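Local coordinates for protein endoglucanase (Uncultured bacterium, PDB 3X17) that hydrolyses internal beta-1,4-glucosidic bonds of cellulose, as an endoglucanase of glycoside hydrolase family 9 whose (alpha/alpha)6-barrel catalytic domain follows an N-terminal Ig-like domain, at residues A[52-58]-A[96-102]; A[75-79]-A[426-431]; A[246-252]-A[324-329]; A[340-345]-A[359-363]. All coordinates share one frame; numbering follows the deposited sequence.

Contact 1 (A[52-58]-A[96-102])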
loop_
_atom_site.group_PDB
_atom_site.type_symbol
_atom_site.label_atom_id
_atom_site.label_comp_id
_atom_site.label_asym_id
_atom_site.label_seq_id
_atom_site.Cartn_x
_atom_site.Cartn_y
_atom_site.Cartn_z
ATOM N N THR A 52 -22.153 -14.208 -24.623
ATOM C CA THR A 52 -22.778 -14.817 -23.447
ATOM C C THR A 52 -21.750 -15.376 -22.468
ATOM O O THR A 52 -20.858 -16.128 -22.852
ATOM C CB THR A 52 -23.784 -15.917 -23.835
ATOM O OG1 THR A 52 -24.884 -15.319 -24.522
ATOM C CG2 THR A 52 -24.307 -16.631 -22.605
ATOM N N LEU A 53 -21.896 -15.015 -21.199
ATOM C CA LEU A 53 -21.032 -15.571 -20.152
ATOM C C LEU A 53 -21.748 -16.608 -19.310
ATOM O O LEU A 53 -22.883 -16.394 -18.865
ATOM C CB LEU A 53 -20.498 -14.459 -19.252
ATOM C CG LEU A 53 -19.597 -14.860 -18.070
ATOM C CD1 LEU A 53 -18.183 -15.209 -18.546
ATOM C CD2 LEU A 53 -19.523 -13.699 -17.097
ATOM N N GLN A 54 -21.058 -17.703 -19.032
ATOM C CA GLN A 54 -21.484 -18.601 -17.992
ATOM C C GLN A 54 -20.473 -18.590 -16.850
ATOM O O GLN A 54 -19.281 -18.367 -17.069
ATOM C CB GLN A 54 -21.643 -20.020 -18.544
ATOM C CG GLN A 54 -22.466 -20.098 -19.806
ATOM C CD GLN A 54 -22.406 -21.478 -20.422
ATOM O OE1 GLN A 54 -21.329 -22.049 -20.576
ATOM N NE2 GLN A 54 -23.569 -22.039 -20.741
ATOM N N ILE A 55 -20.965 -18.784 -15.631
ATOM C CA ILE A 55 -20.123 -19.202 -14.525
ATOM C C ILE A 55 -20.409 -20.663 -14.263
ATOM O O ILE A 55 -21.562 -21.079 -14.229
ATOM C CB ILE A 55 -20.429 -18.443 -13.229
ATOM C CG1 ILE A 55 -20.361 -16.914 -13.408
ATOM C CG2 ILE A 55 -19.637 -19.042 -12.044
ATOM C CD1 ILE A 55 -19.134 -16.382 -14.134
ATOM N N VAL A 56 -19.360 -21.417 -13.978
ATOM C CA VAL A 56 -19.418 -22.867 -14.027
ATOM C C VAL A 56 -18.701 -23.441 -12.791
ATOM O O VAL A 56 -17.614 -22.999 -12.448
ATOM C CB VAL A 56 -18.717 -23.353 -15.305
ATOM C CG1 VAL A 56 -18.502 -24.816 -15.243
ATOM C CG2 VAL A 56 -19.536 -22.981 -16.535
ATOM N N ARG A 57 -19.317 -24.392 -12.099
ATOM C CA ARG A 57 -18.616 -25.081 -11.005
ATOM C C ARG A 57 -17.280 -25.642 -11.493
ATOM O O ARG A 57 -17.192 -26.202 -12.593
ATOM C CB ARG A 57 -19.476 -26.194 -10.392
ATOM C CG ARG A 57 -20.608 -25.696 -9.491
ATOM C CD ARG A 57 -20.593 -26.378 -8.122
ATOM N NE ARG A 57 -20.833 -27.813 -8.234
ATOM C CZ ARG A 57 -22.039 -28.363 -8.350
ATOM N NH1 ARG A 57 -23.127 -27.602 -8.334
ATOM N NH2 ARG A 57 -22.160 -29.680 -8.473
ATOM N N ALA A 58 -16.226 -25.422 -10.712
ATOM C CA ALA A 58 -14.906 -25.939 -11.060
ATOM C C ALA A 58 -14.928 -27.456 -11.210
ATOM O O ALA A 58 -14.369 -27.989 -12.163
ATOM C CB ALA A 58 -13.869 -25.521 -10.025
ATOM N N ARG A 96 -16.055 -23.011 -5.659
ATOM C CA ARG A 96 -15.017 -22.705 -6.626
ATOM C C ARG A 96 -15.561 -22.772 -8.035
ATOM O O ARG A 96 -16.282 -23.710 -8.373
ATOM C CB ARG A 96 -13.886 -23.712 -6.478
ATOM C CG ARG A 96 -12.578 -23.185 -6.962
ATOM C CD ARG A 96 -11.410 -23.681 -6.096
ATOM N NE ARG A 96 -10.188 -23.056 -6.579
ATOM C CZ ARG A 96 -9.791 -21.840 -6.231
ATOM N NH1 ARG A 96 -10.434 -21.179 -5.275
ATOM N NH2 ARG A 96 -8.714 -21.311 -6.797
ATOM N N TYR A 97 -15.131 -21.843 -8.882
ATOM C CA TYR A 97 -15.805 -21.600 -10.148
ATOM C C TYR A 97 -14.852 -21.212 -11.288
ATOM O O TYR A 97 -13.701 -20.818 -11.057
ATOM C CB TYR A 97 -16.873 -20.508 -9.991
ATOM C CG TYR A 97 -17.929 -20.801 -8.939
ATOM C CD1 TYR A 97 -19.115 -21.458 -9.266
ATOM C CD2 TYR A 97 -17.777 -20.345 -7.641
ATOM C CE1 TYR A 97 -20.092 -21.694 -8.306
ATOM C CE2 TYR A 97 -18.735 -20.575 -6.682
ATOM C CZ TYR A 97 -19.904 -21.227 -7.023
ATOM O OH TYR A 97 -20.852 -21.429 -6.048
ATOM N N VAL A 98 -15.389 -21.217 -12.501
ATOM C CA VAL A 98 -14.720 -20.681 -13.665
ATOM C C VAL A 98 -15.695 -19.829 -14.469
ATOM O O VAL A 98 -16.889 -20.128 -14.535
ATOM C CB VAL A 98 -14.179 -21.817 -14.532
ATOM C CG1 VAL A 98 -13.893 -21.332 -15.930
ATOM C CG2 VAL A 98 -12.920 -22.419 -13.880
ATOM N N ALA A 99 -15.200 -18.738 -15.043
ATOM C CA ALA A 99 -15.992 -17.941 -15.971
ATOM C C ALA A 99 -15.657 -18.336 -17.406
ATOM O O ALA A 99 -14.475 -18.474 -17.773
ATOM C CB ALA A 99 -15.744 -16.436 -15.756
ATOM N N GLN A 100 -16.702 -18.481 -18.221
ATOM C CA GLN A 100 -16.609 -19.158 -19.513
ATOM C C GLN A 100 -17.450 -18.383 -20.493
ATOM O O GLN A 100 -18.665 -18.330 -20.346
ATOM C CB GLN A 100 -17.169 -20.578 -19.382
ATOM C CG GLN A 100 -17.220 -21.368 -20.686
ATOM C CD GLN A 100 -15.839 -21.740 -21.183
ATOM O OE1 GLN A 100 -15.416 -21.319 -22.261
ATOM N NE2 GLN A 100 -15.115 -22.513 -20.380
ATOM N N VAL A 101 -16.831 -17.752 -21.478
ATOM C CA VAL A 101 -17.621 -17.118 -22.530
ATOM C C VAL A 101 -17.984 -18.158 -23.594
ATOM O O VAL A 101 -17.127 -18.959 -23.985
ATOM C CB VAL A 101 -16.885 -15.922 -23.146
ATOM C CG1 VAL A 101 -17.561 -15.458 -24.456
ATOM C CG2 VAL A 101 -16.835 -14.784 -22.144
ATOM N N VAL A 102 -19.272 -18.245 -23.943
ATOM C CA VAL A 102 -19.748 -19.282 -24.862
ATOM C C VAL A 102 -19.077 -19.081 -26.216
ATOM O O VAL A 102 -19.094 -17.977 -26.770
ATOM C CB VAL A 102 -21.318 -19.285 -25.009
ATOM C CG1 VAL A 102 -21.782 -20.302 -26.077
ATOM C CG2 VAL A 102 -22.002 -19.598 -23.667
HETATM O O HOH W 1 -20.825 -15.571 -26.493
#

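Contact 2 (A[75-79]-A[426-431])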
loop_
_atom_site.group_PDB
_atom_site.type_symbol
_atom_site.label_atom_id
_atom_site.label_comp_id
_atom_site.label_asym_id
_atom_site.label_seq_id
_atom_site.Cartn_x
_atom_site.Cartn_y
_atom_site.Cartn_z
ATOM N N ASP A 75 -12.128 1.345 -24.125
ATOM C CA ASP A 75 -11.435 1.960 -23.011
ATOM C C ASP A 75 -10.440 2.990 -23.489
ATOM O O ASP A 75 -9.257 2.837 -23.322
ATOM C CB ASP A 75 -10.733 0.899 -22.208
ATOM C CG ASP A 75 -10.058 1.446 -20.997
ATOM O OD1 ASP A 75 -10.523 2.438 -20.477
ATOM O OD2 ASP A 75 -9.056 0.882 -20.585
ATOM N N ARG A 76 -10.957 4.062 -24.052
ATOM C CA ARG A 76 -10.218 4.943 -24.954
ATOM C C ARG A 76 -9.165 5.777 -24.210
ATOM O O ARG A 76 -8.156 6.204 -24.792
ATOM C CB ARG A 76 -11.195 5.870 -25.666
ATOM C CG ARG A 76 -10.806 6.281 -27.067
ATOM C CD ARG A 76 -11.900 7.184 -27.659
ATOM N NE ARG A 76 -12.296 8.241 -26.726
ATOM C CZ ARG A 76 -13.412 8.231 -25.997
ATOM N NH1 ARG A 76 -14.274 7.225 -26.104
ATOM N NH2 ARG A 76 -13.667 9.231 -25.159
ATOM N N LEU A 77 -9.399 5.994 -22.921
ATOM C CA LEU A 77 -8.561 6.901 -22.150
ATOM C C LEU A 77 -7.474 6.185 -21.358
ATOM O O LEU A 77 -6.683 6.823 -20.662
ATOM C CB LEU A 77 -9.426 7.738 -21.221
ATOM C CG LEU A 77 -10.259 8.784 -21.979
ATOM C CD1 LEU A 77 -10.859 9.766 -20.990
ATOM C CD2 LEU A 77 -9.382 9.530 -23.024
ATOM N N VAL A 78 -7.457 4.872 -21.438
ATOM C CA VAL A 78 -6.551 4.087 -20.630
ATOM C C VAL A 78 -5.876 2.951 -21.345
ATOM O O VAL A 78 -4.752 3.060 -21.678
ATOM C CB VAL A 78 -7.246 3.507 -19.367
ATOM C CG1 VAL A 78 -6.246 2.990 -18.398
ATOM C CG2 VAL A 78 -8.092 4.505 -18.716
ATOM N N SER A 79 -6.570 1.855 -21.563
ATOM C CA SER A 79 -5.941 0.687 -22.190
ATOM C C SER A 79 -6.029 0.741 -23.712
ATOM O O SER A 79 -5.217 0.141 -24.395
ATOM C CB SER A 79 -6.545 -0.628 -21.695
ATOM O OG SER A 79 -7.903 -0.768 -22.100
ATOM N N ILE A 426 -6.630 5.660 -13.089
ATOM C CA ILE A 426 -5.401 6.240 -13.586
ATOM C C ILE A 426 -5.461 6.273 -15.107
ATOM O O ILE A 426 -5.740 5.260 -15.741
ATOM C CB ILE A 426 -4.167 5.420 -13.126
ATOM C CG1 ILE A 426 -4.164 5.303 -11.591
ATOM C CG2 ILE A 426 -2.893 6.080 -13.613
ATOM C CD1 ILE A 426 -3.170 4.273 -11.022
ATOM N N LEU A 427 -5.253 7.446 -15.692
ATOM C CA LEU A 427 -5.330 7.556 -17.156
ATOM C C LEU A 427 -3.966 7.319 -17.803
ATOM O O LEU A 427 -2.909 7.574 -17.190
ATOM C CB LEU A 427 -5.879 8.919 -17.572
ATOM C CG LEU A 427 -7.243 9.353 -17.009
ATOM C CD1 LEU A 427 -7.570 10.753 -17.473
ATOM C CD2 LEU A 427 -8.334 8.368 -17.453
ATOM N N ALA A 428 -4.004 6.836 -19.040
ATOM C CA ALA A 428 -2.832 6.760 -19.896
ATOM C C ALA A 428 -2.020 8.059 -19.886
ATOM O O ALA A 428 -2.578 9.152 -19.954
ATOM C CB ALA A 428 -3.240 6.396 -21.342
ATOM N N GLY A 429 -0.700 7.927 -19.808
ATOM C CA GLY A 429 0.164 9.086 -19.624
ATOM C C GLY A 429 0.428 9.362 -18.154
ATOM O O GLY A 429 1.335 10.130 -17.817
ATOM N N SER A 430 -0.340 8.743 -17.260
ATOM C CA SER A 430 -0.135 9.037 -15.838
ATOM C C SER A 430 0.257 7.826 -15.001
ATOM O O SER A 430 0.152 7.871 -13.771
ATOM C CB SER A 430 -1.362 9.732 -15.217
ATOM O OG SER A 430 -1.404 11.100 -15.582
ATOM N N PHE A 431 0.644 6.733 -15.652
ATOM C CA PHE A 431 1.133 5.558 -14.917
ATOM C C PHE A 431 2.574 5.751 -14.472
ATOM O O PHE A 431 3.482 5.766 -15.287
ATOM C CB PHE A 431 1.007 4.291 -15.769
ATOM C CG PHE A 431 -0.405 3.793 -15.902
ATOM C CD1 PHE A 431 -1.294 4.413 -16.782
ATOM C CD2 PHE A 431 -0.892 2.824 -15.045
ATOM C CE1 PHE A 431 -2.629 4.009 -16.866
ATOM C CE2 PHE A 431 -2.224 2.372 -15.145
ATOM C CZ PHE A 431 -3.085 2.949 -16.063
#

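Contact 3 (A[246-252]-A[324-329])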
loop_
_atom_site.group_PDB
_atom_site.type_symbol
_atom_site.label_atom_id
_atom_site.label_comp_id
_atom_site.label_asym_id
_atom_site.label_seq_id
_atom_site.Cartn_x
_atom_site.Cartn_y
_atom_site.Cartn_z
ATOM N N LYS A 246 17.313 7.522 6.915
ATOM C CA LYS A 246 17.349 6.193 6.368
ATOM C C LYS A 246 18.675 5.552 6.763
ATOM O O LYS A 246 19.565 6.217 7.332
ATOM C CB LYS A 246 17.226 6.244 4.840
ATOM C CG LYS A 246 18.441 6.908 4.150
ATOM C CD LYS A 246 18.412 6.757 2.648
ATOM C CE LYS A 246 19.489 7.650 2.005
ATOM N NZ LYS A 246 19.673 7.346 0.542
ATOM N N LEU A 247 18.751 4.245 6.543
ATOM C CA LEU A 247 19.877 3.454 6.956
ATOM C C LEU A 247 20.184 2.478 5.851
ATOM O O LEU A 247 19.340 1.663 5.483
ATOM C CB LEU A 247 19.548 2.704 8.241
ATOM C CG LEU A 247 20.753 2.180 9.002
ATOM C CD1 LEU A 247 20.345 1.972 10.474
ATOM C CD2 LEU A 247 21.297 0.890 8.359
ATOM N N ALA A 248 21.383 2.547 5.302
ATOM C CA ALA A 248 21.691 1.686 4.159
ATOM C C ALA A 248 23.194 1.591 3.947
ATOM O O ALA A 248 23.944 2.334 4.564
ATOM C CB ALA A 248 20.993 2.192 2.885
ATOM N N GLY A 249 23.608 0.649 3.104
ATOM C CA GLY A 249 25.013 0.518 2.697
ATOM C C GLY A 249 25.355 1.611 1.712
ATOM O O GLY A 249 24.452 2.278 1.183
ATOM N N LEU A 250 26.656 1.818 1.477
ATOM C CA LEU A 250 27.120 2.714 0.410
ATOM C C LEU A 250 26.852 2.122 -0.974
ATOM O O LEU A 250 26.773 2.844 -1.956
ATOM C CB LEU A 250 28.621 3.029 0.580
ATOM C CG LEU A 250 29.006 3.723 1.898
ATOM C CD1 LEU A 250 30.522 3.850 2.049
ATOM C CD2 LEU A 250 28.343 5.098 2.004
ATOM N N ARG A 251 26.689 0.807 -1.029
ATOM C CA ARG A 251 26.487 0.098 -2.293
ATOM C C ARG A 251 25.210 -0.757 -2.292
ATOM O O ARG A 251 24.793 -1.280 -1.254
ATOM C CB ARG A 251 27.708 -0.784 -2.607
ATOM C CG ARG A 251 29.002 0.036 -2.881
ATOM C CD ARG A 251 30.257 -0.843 -2.970
ATOM N NE ARG A 251 30.455 -1.671 -1.773
ATOM C CZ ARG A 251 31.052 -1.264 -0.649
ATOM N NH1 ARG A 251 31.500 -0.012 -0.529
ATOM N NH2 ARG A 251 31.182 -2.110 0.371
ATOM N N TRP A 252 24.583 -0.859 -3.465
ATOM C CA TRP A 252 23.478 -1.772 -3.681
ATOM C C TRP A 252 24.049 -3.179 -3.632
ATOM O O TRP A 252 24.964 -3.488 -4.387
ATOM C CB TRP A 252 22.845 -1.535 -5.053
ATOM C CG TRP A 252 22.141 -0.205 -5.190
ATOM C CD1 TRP A 252 22.631 0.924 -5.780
ATOM C CD2 TRP A 252 20.804 0.106 -4.774
ATOM N NE1 TRP A 252 21.686 1.918 -5.747
ATOM C CE2 TRP A 252 20.566 1.457 -5.114
ATOM C CE3 TRP A 252 19.782 -0.626 -4.154
ATOM C CZ2 TRP A 252 19.340 2.093 -4.869
ATOM C CZ3 TRP A 252 18.562 0.012 -3.889
ATOM C CH2 TRP A 252 18.352 1.354 -4.273
ATOM N N ASP A 324 24.366 10.476 -1.092
ATOM C CA ASP A 324 23.674 9.617 -0.144
ATOM C C ASP A 324 22.833 8.530 -0.848
ATOM O O ASP A 324 22.303 7.626 -0.196
ATOM C CB ASP A 324 22.766 10.461 0.752
ATOM C CG ASP A 324 23.543 11.282 1.756
ATOM O OD1 ASP A 324 24.795 11.239 1.723
ATOM O OD2 ASP A 324 22.890 11.961 2.588
ATOM N N ASN A 325 22.698 8.637 -2.169
ATOM C CA ASN A 325 21.943 7.643 -2.937
ATOM C C ASN A 325 22.754 6.528 -3.553
ATOM O O ASN A 325 22.247 5.818 -4.409
ATOM C CB ASN A 325 21.109 8.327 -4.024
ATOM C CG ASN A 325 20.255 9.427 -3.462
ATOM O OD1 ASN A 325 20.054 10.455 -4.104
ATOM N ND2 ASN A 325 19.891 9.292 -2.187
ATOM N N SER A 326 24.009 6.370 -3.139
ATOM C CA SER A 326 24.903 5.417 -3.807
ATOM C C SER A 326 24.489 3.958 -3.582
ATOM O O SER A 326 24.888 3.089 -4.343
ATOM C CB SER A 326 26.356 5.620 -3.365
ATOM O OG SER A 326 26.523 5.251 -1.995
ATOM N N GLY A 327 23.712 3.678 -2.530
ATOM C CA GLY A 327 23.275 2.297 -2.277
ATOM C C GLY A 327 21.839 2.143 -1.793
ATOM O O GLY A 327 21.477 1.147 -1.148
ATOM N N SER A 328 21.034 3.152 -2.067
ATOM C CA SER A 328 19.668 3.221 -1.557
ATOM C C SER A 328 18.947 4.340 -2.297
ATOM O O SER A 328 19.590 5.196 -2.946
ATOM C CB SER A 328 19.646 3.457 -0.038
ATOM O OG SER A 328 20.180 4.713 0.319
ATOM N N GLY A 329 17.617 4.304 -2.262
ATOM C CA GLY A 329 16.820 5.325 -2.953
ATOM C C GLY A 329 16.748 6.598 -2.136
ATOM O O GLY A 329 16.995 6.575 -0.932
HETATM O O HOH W 2 22.741 -0.665 0.516
HETATM O O HOH W 3 23.146 4.517 0.240
HETATM O O HOH W 4 25.970 0.392 -5.767
#

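Contact 4 (A[340-345]-A[359-363])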
loop_
_atom_site.group_PDB
_atom_site.type_symbol
_atom_site.label_atom_id
_atom_site.label_comp_id
_atom_site.label_asym_id
_atom_site.label_seq_id
_atom_site.Cartn_x
_atom_site.Cartn_y
_atom_site.Cartn_z
ATOM N N ARG A 340 4.143 18.150 8.698
ATOM C CA ARG A 340 3.886 18.855 9.975
ATOM C C ARG A 340 2.399 18.978 10.296
ATOM O O ARG A 340 1.983 18.782 11.443
ATOM C CB ARG A 340 4.525 20.248 10.021
ATOM C CG ARG A 340 6.030 20.264 9.908
ATOM C CD ARG A 340 6.550 21.718 9.864
ATOM N NE ARG A 340 7.986 21.788 9.614
ATOM C CZ ARG A 340 8.884 22.298 10.455
ATOM N NH1 ARG A 340 8.515 22.792 11.623
ATOM N NH2 ARG A 340 10.165 22.308 10.116
ATOM N N PHE A 341 1.593 19.330 9.298
ATOM C CA PHE A 341 0.132 19.339 9.480
ATOM C C PHE A 341 -0.322 18.005 10.095
ATOM O O PHE A 341 -0.996 17.969 11.145
ATOM C CB PHE A 341 -0.550 19.568 8.122
ATOM C CG PHE A 341 -2.049 19.343 8.129
ATOM C CD1 PHE A 341 -2.910 20.340 8.565
ATOM C CD2 PHE A 341 -2.588 18.130 7.703
ATOM C CE1 PHE A 341 -4.287 20.164 8.532
ATOM C CE2 PHE A 341 -3.966 17.952 7.647
ATOM C CZ PHE A 341 -4.813 18.960 8.120
ATOM N N TRP A 342 0.093 16.903 9.463
ATOM C CA TRP A 342 -0.355 15.571 9.891
ATOM C C TRP A 342 0.078 15.281 11.323
ATOM O O TRP A 342 -0.701 14.814 12.141
ATOM C CB TRP A 342 0.170 14.510 8.931
ATOM C CG TRP A 342 -0.088 13.102 9.369
ATOM C CD1 TRP A 342 -1.231 12.609 9.922
ATOM C CD2 TRP A 342 0.747 11.973 9.099
ATOM N NE1 TRP A 342 -1.127 11.247 10.097
ATOM C CE2 TRP A 342 0.081 10.831 9.596
ATOM C CE3 TRP A 342 2.036 11.829 8.563
ATOM C CZ2 TRP A 342 0.685 9.563 9.627
ATOM C CZ3 TRP A 342 2.648 10.575 8.617
ATOM C CH2 TRP A 342 1.956 9.453 9.120
ATOM N N ALA A 343 1.324 15.608 11.636
ATOM C CA ALA A 343 1.820 15.433 12.995
ATOM C C ALA A 343 1.034 16.286 13.990
ATOM O O ALA A 343 0.628 15.794 15.047
ATOM C CB ALA A 343 3.341 15.739 13.062
ATOM N N ALA A 344 0.819 17.559 13.656
ATOM C CA ALA A 344 -0.050 18.424 14.482
ATOM C C ALA A 344 -1.431 17.837 14.780
ATOM O O ALA A 344 -1.854 17.794 15.933
ATOM C CB ALA A 344 -0.168 19.846 13.891
ATOM N N VAL A 345 -2.122 17.366 13.752
ATOM C CA VAL A 345 -3.433 16.727 13.938
ATOM C C VAL A 345 -3.346 15.571 14.923
ATOM O O VAL A 345 -4.078 15.545 15.908
ATOM C CB VAL A 345 -4.023 16.229 12.584
ATOM C CG1 VAL A 345 -5.252 15.347 12.817
ATOM C CG2 VAL A 345 -4.390 17.434 11.706
ATOM N N TYR A 359 -1.127 25.236 15.636
ATOM C CA TYR A 359 -0.378 25.065 14.400
ATOM C C TYR A 359 -1.357 24.845 13.259
ATOM O O TYR A 359 -1.253 25.465 12.195
ATOM C CB TYR A 359 0.628 23.909 14.491
ATOM C CG TYR A 359 1.477 23.752 13.238
ATOM C CD1 TYR A 359 1.041 22.977 12.189
ATOM C CD2 TYR A 359 2.689 24.433 13.093
ATOM C CE1 TYR A 359 1.769 22.824 11.049
ATOM C CE2 TYR A 359 3.415 24.319 11.923
ATOM C CZ TYR A 359 2.954 23.481 10.920
ATOM O OH TYR A 359 3.655 23.307 9.754
ATOM N N ILE A 360 -2.358 24.006 13.508
ATOM C CA ILE A 360 -3.357 23.707 12.482
ATOM C C ILE A 360 -4.098 24.983 12.041
ATOM O O ILE A 360 -4.188 25.263 10.847
ATOM C CB ILE A 360 -4.341 22.631 12.932
ATOM C CG1 ILE A 360 -3.586 21.342 13.324
ATOM C CG2 ILE A 360 -5.338 22.342 11.825
ATOM C CD1 ILE A 360 -4.449 20.324 14.131
ATOM N N ALA A 361 -4.549 25.775 13.011
ATOM C CA ALA A 361 -5.323 26.997 12.721
ATOM C C ALA A 361 -4.491 28.032 11.963
ATOM O O ALA A 361 -4.972 28.649 11.019
ATOM C CB ALA A 361 -5.905 27.606 14.028
ATOM N N ARG A 362 -3.225 28.167 12.343
ATOM C CA ARG A 362 -2.267 29.014 11.625
ATOM C C ARG A 362 -2.149 28.595 10.159
ATOM O O ARG A 362 -2.262 29.438 9.240
ATOM C CB ARG A 362 -0.900 28.971 12.316
ATOM C CG ARG A 362 0.142 29.949 11.766
ATOM C CD ARG A 362 1.530 29.785 12.463
ATOM N NE ARG A 362 1.440 29.076 13.744
ATOM C CZ ARG A 362 2.340 28.193 14.197
ATOM N NH1 ARG A 362 3.431 27.911 13.484
ATOM N NH2 ARG A 362 2.151 27.590 15.371
ATOM N N MET A 363 -1.959 27.294 9.931
ATOM C CA MET A 363 -1.918 26.785 8.558
ATOM C C MET A 363 -3.219 27.018 7.833
ATOM O O MET A 363 -3.208 27.276 6.640
ATOM C CB MET A 363 -1.561 25.297 8.475
ATOM C CG MET A 363 -0.804 24.968 7.190
ATOM S SD MET A 363 -0.511 23.206 6.897
ATOM C CE MET A 363 1.112 23.002 7.651
#

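Contact 1 (A[52-58]-A[96-102])
Ile55 and Leu53 of one strand close over Ala99 of its antiparallel neighbour, and this is the tightly packed side of the pairing. CD1 of Leu53 lies 3.9 Å from CB of Ala99, and CD1 of Ile55 reaches the same methyl at 3.8 Å. A residue as small as alanine suits this spot, since two branched chains converge on it. CG2 of Ile55, the branch anti to the backbone N, runs to the ring of Tyr97, 3.7 Å from its CD1, the two side chains crossing at about a right angle. The phenol OH of Tyr97 is held by the carbonyl of Ala93, while Ile18 from strand 17-19 packs on Leu53 and Val101. Between the faces runs a regular ladder: Gln54 pairs with Gln100 and Val56 with Val98 as hydrogen-bonded pairs, the bond from Gln54 N to Gln100 O being nearly straight at 175°. Strands 52-57 and 95-101 are adjacent in the antiparallel part of the sheet of the Ig-like domain, with strand 63-74 on the far side of the first. The other face, bearing Gln54, Val56, Val98 and Gln100, is more open to solvent and looser. Here CD of Gln54 lies 3.8 Å from CG2 of Val102, while NE2 of Gln54 bonds to Glu66. Polar ends suit a face partly wetted by solvent. At the Thr52 end, Val102 N still bonds to Thr52 O, a water bridges Thr52 N and Val102 O, and CG2 of Thr52 lies 3.9 Å from CG2 of Val102.

Contact 2 (A[75-79]-A[426-431])
Leu77 and Ala428 join two tight turns through one backbone hydrogen bond, from Ala428 N to Leu77 O at 3.1 Å, with the donor in the carbonyl plane. Residues 75-78 form a type I turn and 427-430 a type II turn; Gly429, third in the latter, has the positive phi (91°) at which a side chain would press on the preceding carbonyl. The first turn is steadied from within: OD2 of Asp75 accepts both OG and N of Ser79, the hydroxyl on its anti lone pair and the amide from above the carboxylate plane.

Val78 carries much of the apolar contact. Its CG1, placed anti to the backbone N (chi1 -166°), meets Ile426 O at 3.5 Å and the edge of the Phe431 ring, 3.9 Å from CZ. CG2 of Ile426 packs on one face of that ring, over its centre. The other methyl of Val78, CG2, crosses Leu427 at about a right angle, 4.1 Å from CD2, and the same CD2 lies 4.0 Å from CB of Leu77. A branched, compact valine suits a site where its two methyls face different partners.

The turns belong to the Ig-like and catalytic domains, and Asp75 OD1 adds a second link, to Gly421 N. Between these two turns there is one direct hydrogen bond and no salt bridge, so this part of the domain junction probably relies mainly on apolar contact.

Contact 3 (A[246-252]-A[324-329])
Lys246 NZ is gripped by three acceptors of the facing loop: Asp324 O at 2.7 Å, Ser328 OG at 2.7 Å and Gly329 O at 3.2 Å. Both carbonyls are met from above their planes, about 50° out, so the ammonium group sits between them instead of on a lone pair. The chain is extended beyond CG, which carries the charge from strand 243-249 across to the loop, and Tyr268 adds a cation-pi contact. A methionine in its place would probably leave the carbonyls of Asp324 and Gly329 and the Ser328 hydroxyl without their shared donor, freeing the loop to shift.

Farther along, a water joins Gly249 O, Gly327 N and Ser328 OG, linking Gly249 to the loop where the backbones do not pair directly. Strand 243-249 belongs to a small mixed sheet in the catalytic domain, and the loop leads from helix 294-312 to helix 337-351.

Outward from the polar centre, CB of Ala248 presses on CB of Ser328, 3.5 Å away, a contact tighter than usual, which suits the small alanine and serine. The indole of Trp252 then lies flat on the loop backbone. Gly327 CA makes a CH-pi contact 3.8 Å from the centroid of the five-membered ring, 8° off its normal, while Ser328 N lies over the same face nearer the rim. Glycine suits position 327 because a CB there would collide with Gly249 O and Arg251 N.

Contact 4 (A[340-345]-A[359-363])
An alpha-helical hairpin in the (alpha/alpha)6-barrel catalytic domain brings Tyr359 against Arg340 and Ala344, helices 337-351 and 354-366 being consecutive in the chain. Over the short segments the axes approach to 9.8 Å and run at 139° to one another, antiparallel but well splayed.

The Tyr359 side chain leaves its helix with CG trans to N (chi1 -177°), which carries the ring across to the first helix, where its OH lies 3.2 Å from CB of Arg340 and its CD1 lies 3.8 Å from CB of Ala344. It rests against the aliphatic part of Arg340, whose guanidinium goes on to a salt bridge with Asp336. Alanine suits position 344 because its short methyl admits both the tyrosine and Ile360; CG1 of Ile360 lies 3.8 Å from CB of Ala344. Ile360 continues with CD1 to CG2 of Val345, 3.8 Å off, and with CG2 to the Phe341 ring. SD of Met363 lies 3.8 Å from CB of Phe341, and the bend at chi3 (-93°) turns CE in against the same CB. SD also stands obliquely to the Phe341 ring, 5.2 Å from its centroid, a Met-aromatic contact. Replacing Tyr359 by an alanine is likely to open a gap beside Ala344 and strip the arginine's aliphatic chain of its aromatic neighbour.

Around the pair, Trp308 of helix 294-312 meets the Tyr359 ring edge-to-face and touches Ala344, Tyr384 of helix 381-390 meets the Phe341 ring, and Thr272 of helix 272-288 touches Arg340.

In the fold
Contact 1 lies within the Ig-like domain and contacts 3 and 4 within the catalytic domain, while contact 2 ties the two domains together. Its segments are 347 residues apart, and contacts 3 and 4 lie within the loop they close. Contact 1 is about 17 Å from contact 2 at the nearest atoms, but about 35 Å from contact 3 and 36 Å from contact 4, beyond the chain's centre. Contacts 3 and 4 come within about 15 Å of one another and follow in series. Both are near bound metals: the Ala248 side chain is about 10 Å from the zinc ion and that of Arg340 about 8 Å from a calcium ion.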